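Local coordinates for glutaredoxin-like protein NRDH (PDB 1H75) that probably serves as the electron donor for the NrdEF ribonucleotide reductase system, as a glutaredoxin-like redox protein, at residues Arg19-Arg24 with Asn70-Ala75. Residues are numbered along the deposited sequence; the frame is centred on the assembly and turned at random.
Sequences RAMENR and NRLHPA
Arg-24 reaches across to Asn-70 and presents one edge of its guanidinium to the side-chain oxygen. The main bond runs from NE of Arg-24 to OD1 of Asn-70, at 2.8 Å. It bends moderately at the hydrogen (153°), and the donor sits nearly in line with the amide C=O. A weak second bond, from NH2 of Arg-24 to the same OD1, measures 3.1 Å. OD1 lies near the guanidinium plane, while the amide is turned 39° against it. On another edge, NH1 of Arg-24 donates to the backbone O of Ala-20 at 2.9 Å, from above the carbonyl plane. This carbonyl belongs to the last turn of the helix, and it also takes a weak bond from N of Arg-24. Bonds at two edges should fix the rotation of the guanidinium. The Arg-24 chain is extended from CG to NE, which carries the group from the helix end to the Asn-70 side chain.

In this glutaredoxin-like, thioredoxin-fold protein, the contact joins the end of helix 12-23 to the turn after helix 66-69. The redox-active pair Cys-11 and Cys-14, assigned by similarity, lies at the other end of helix 12-23.

The His-73 ring lies beside the aliphatic part of Arg-24. Its CE1 is 3.9 Å from CG of Arg-24, and the ring and guanidinium planes differ by 30°. Phe-26 packs edge-to-face with this ring.

Deeper in, CE of Met-21 meets CD1 of Leu-72 at 3.8 Å. The Met-21 chain, extended beyond CG, carries its terminal methyl toward Leu-72. Both side chains are buried and rest on Ile-3 of the inner strand 3-7; Leu-72 also packs on Trp-61.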
loop_
_atom_site.group_PDB
_atom_site.type_symbol
_atom_site.label_atom_id
_atom_site.label_comp_id
_atom_site.label_asym_id
_atom_site.label_seq_id
_atom_site.Cartn_x
_atom_site.Cartn_y
_atom_site.Cartn_z
ATOM N N ARG A 19 -0.537 8.686 -5.060
ATOM C CA ARG A 19 -0.129 10.059 -5.327
ATOM C C ARG A 19 0.962 10.512 -4.350
ATOM O O ARG A 19 1.921 11.180 -4.742
ATOM C CB ARG A 19 -1.337 10.993 -5.204
ATOM C CG ARG A 19 -1.021 12.478 -5.387
ATOM C CD ARG A 19 -0.884 12.864 -6.856
ATOM N NE ARG A 19 0.225 12.182 -7.515
ATOM C CZ ARG A 19 0.632 12.446 -8.754
ATOM N NH1 ARG A 19 0.017 13.385 -9.469
ATOM N NH2 ARG A 19 1.639 11.764 -9.288
ATOM N N ALA A 20 0.806 10.159 -3.079
ATOM C CA ALA A 20 1.782 10.546 -2.059
ATOM C C ALA A 20 3.133 9.909 -2.353
ATOM O O ALA A 20 4.191 10.550 -2.194
ATOM C CB ALA A 20 1.294 10.127 -0.679
ATOM N N MET A 21 3.111 8.647 -2.766
ATOM C CA MET A 21 4.368 7.973 -3.078
ATOM C C MET A 21 5.013 8.588 -4.326
ATOM O O MET A 21 6.231 8.773 -4.380
ATOM C CB MET A 21 4.117 6.486 -3.267
ATOM C CG MET A 21 3.674 5.848 -1.961
ATOM S SD MET A 21 4.091 4.109 -1.914
ATOM C CE MET A 21 3.310 3.595 -0.350
ATOM N N GLU A 22 4.199 8.907 -5.325
ATOM C CA GLU A 22 4.723 9.511 -6.539
ATOM C C GLU A 22 5.299 10.892 -6.238
ATOM O O GLU A 22 6.315 11.290 -6.819
ATOM C CB GLU A 22 3.612 9.605 -7.599
ATOM C CG GLU A 22 3.137 8.212 -8.053
ATOM C CD GLU A 22 1.898 8.235 -8.940
ATOM O OE1 GLU A 22 1.679 7.225 -9.642
ATOM O OE2 GLU A 22 1.140 9.227 -8.931
ATOM N N ASN A 23 4.664 11.612 -5.316
ATOM C CA ASN A 23 5.120 12.944 -4.958
ATOM C C ASN A 23 6.506 12.892 -4.311
ATOM O O ASN A 23 7.243 13.875 -4.349
ATOM C CB ASN A 23 4.144 13.627 -3.995
ATOM C CG ASN A 23 2.887 14.126 -4.679
ATOM O OD1 ASN A 23 2.809 14.148 -5.907
ATOM N ND2 ASN A 23 1.903 14.545 -3.886
ATOM N N ARG A 24 6.861 11.740 -3.747
ATOM C CA ARG A 24 8.160 11.564 -3.079
ATOM C C ARG A 24 9.179 10.787 -3.894
ATOM O O ARG A 24 10.256 10.427 -3.396
ATOM C CB ARG A 24 7.947 10.873 -1.737
ATOM C CG ARG A 24 7.087 11.676 -0.762
ATOM C CD ARG A 24 6.571 10.767 0.346
ATOM N NE ARG A 24 5.945 11.506 1.442
ATOM C CZ ARG A 24 4.776 12.130 1.361
ATOM N NH1 ARG A 24 4.085 12.115 0.226
ATOM N NH2 ARG A 24 4.297 12.771 2.424
ATOM N N ASN A 70 6.010 8.356 4.968
ATOM C CA ASN A 70 7.238 9.087 5.209
ATOM C C ASN A 70 8.335 8.204 5.766
ATOM O O ASN A 70 9.505 8.577 5.711
ATOM C CB ASN A 70 6.983 10.284 6.127
ATOM C CG ASN A 70 6.407 11.457 5.378
ATOM O OD1 ASN A 70 6.496 11.523 4.145
ATOM N ND2 ASN A 70 5.820 12.397 6.104
ATOM N N ARG A 71 7.974 7.028 6.284
ATOM C CA ARG A 71 9.002 6.121 6.792
ATOM C C ARG A 71 9.690 5.350 5.663
ATOM O O ARG A 71 10.621 4.588 5.914
ATOM C CB ARG A 71 8.408 5.149 7.815
ATOM C CG ARG A 71 7.938 5.874 9.073
ATOM C CD ARG A 71 7.543 4.899 10.173
ATOM N NE ARG A 71 8.648 3.994 10.469
ATOM C CZ ARG A 71 8.550 2.903 11.219
ATOM N NH1 ARG A 71 7.392 2.566 11.763
ATOM N NH2 ARG A 71 9.624 2.138 11.406
ATOM N N LEU A 72 9.236 5.562 4.431
ATOM C CA LEU A 72 9.808 4.894 3.263
ATOM C C LEU A 72 10.926 5.686 2.562
ATOM O O LEU A 72 11.452 5.230 1.547
ATOM C CB LEU A 72 8.703 4.600 2.239
ATOM C CG LEU A 72 7.544 3.759 2.791
ATOM C CD1 LEU A 72 6.539 3.501 1.676
ATOM C CD2 LEU A 72 8.068 2.451 3.371
ATOM N N HIS A 73 11.281 6.861 3.080
ATOM C CA HIS A 73 12.335 7.652 2.442
ATOM C C HIS A 73 13.615 6.842 2.455
ATOM O O HIS A 73 13.940 6.169 3.429
ATOM C CB HIS A 73 12.512 9.019 3.123
ATOM C CG HIS A 73 11.491 10.029 2.696
ATOM N ND1 HIS A 73 11.373 10.455 1.391
ATOM C CD2 HIS A 73 10.515 10.667 3.390
ATOM C CE1 HIS A 73 10.366 11.305 1.296
ATOM N NE2 HIS A 73 9.832 11.450 2.495
ATOM N N PRO A 74 14.368 6.903 1.360
ATOM C CA PRO A 74 15.604 6.121 1.302
ATOM C C PRO A 74 16.738 6.505 2.242
ATOM O O PRO A 74 16.961 7.671 2.543
ATOM C CB PRO A 74 15.998 6.209 -0.177
ATOM C CG PRO A 74 15.518 7.572 -0.577
ATOM C CD PRO A 74 14.150 7.681 0.126
ATOM N N ALA A 75 17.451 5.488 2.707
ATOM C CA ALA A 75 18.600 5.699 3.582
ATOM C C ALA A 75 19.763 6.205 2.720
ATOM O O ALA A 75 19.768 6.020 1.499
ATOM C CB ALA A 75 18.982 4.388 4.262
#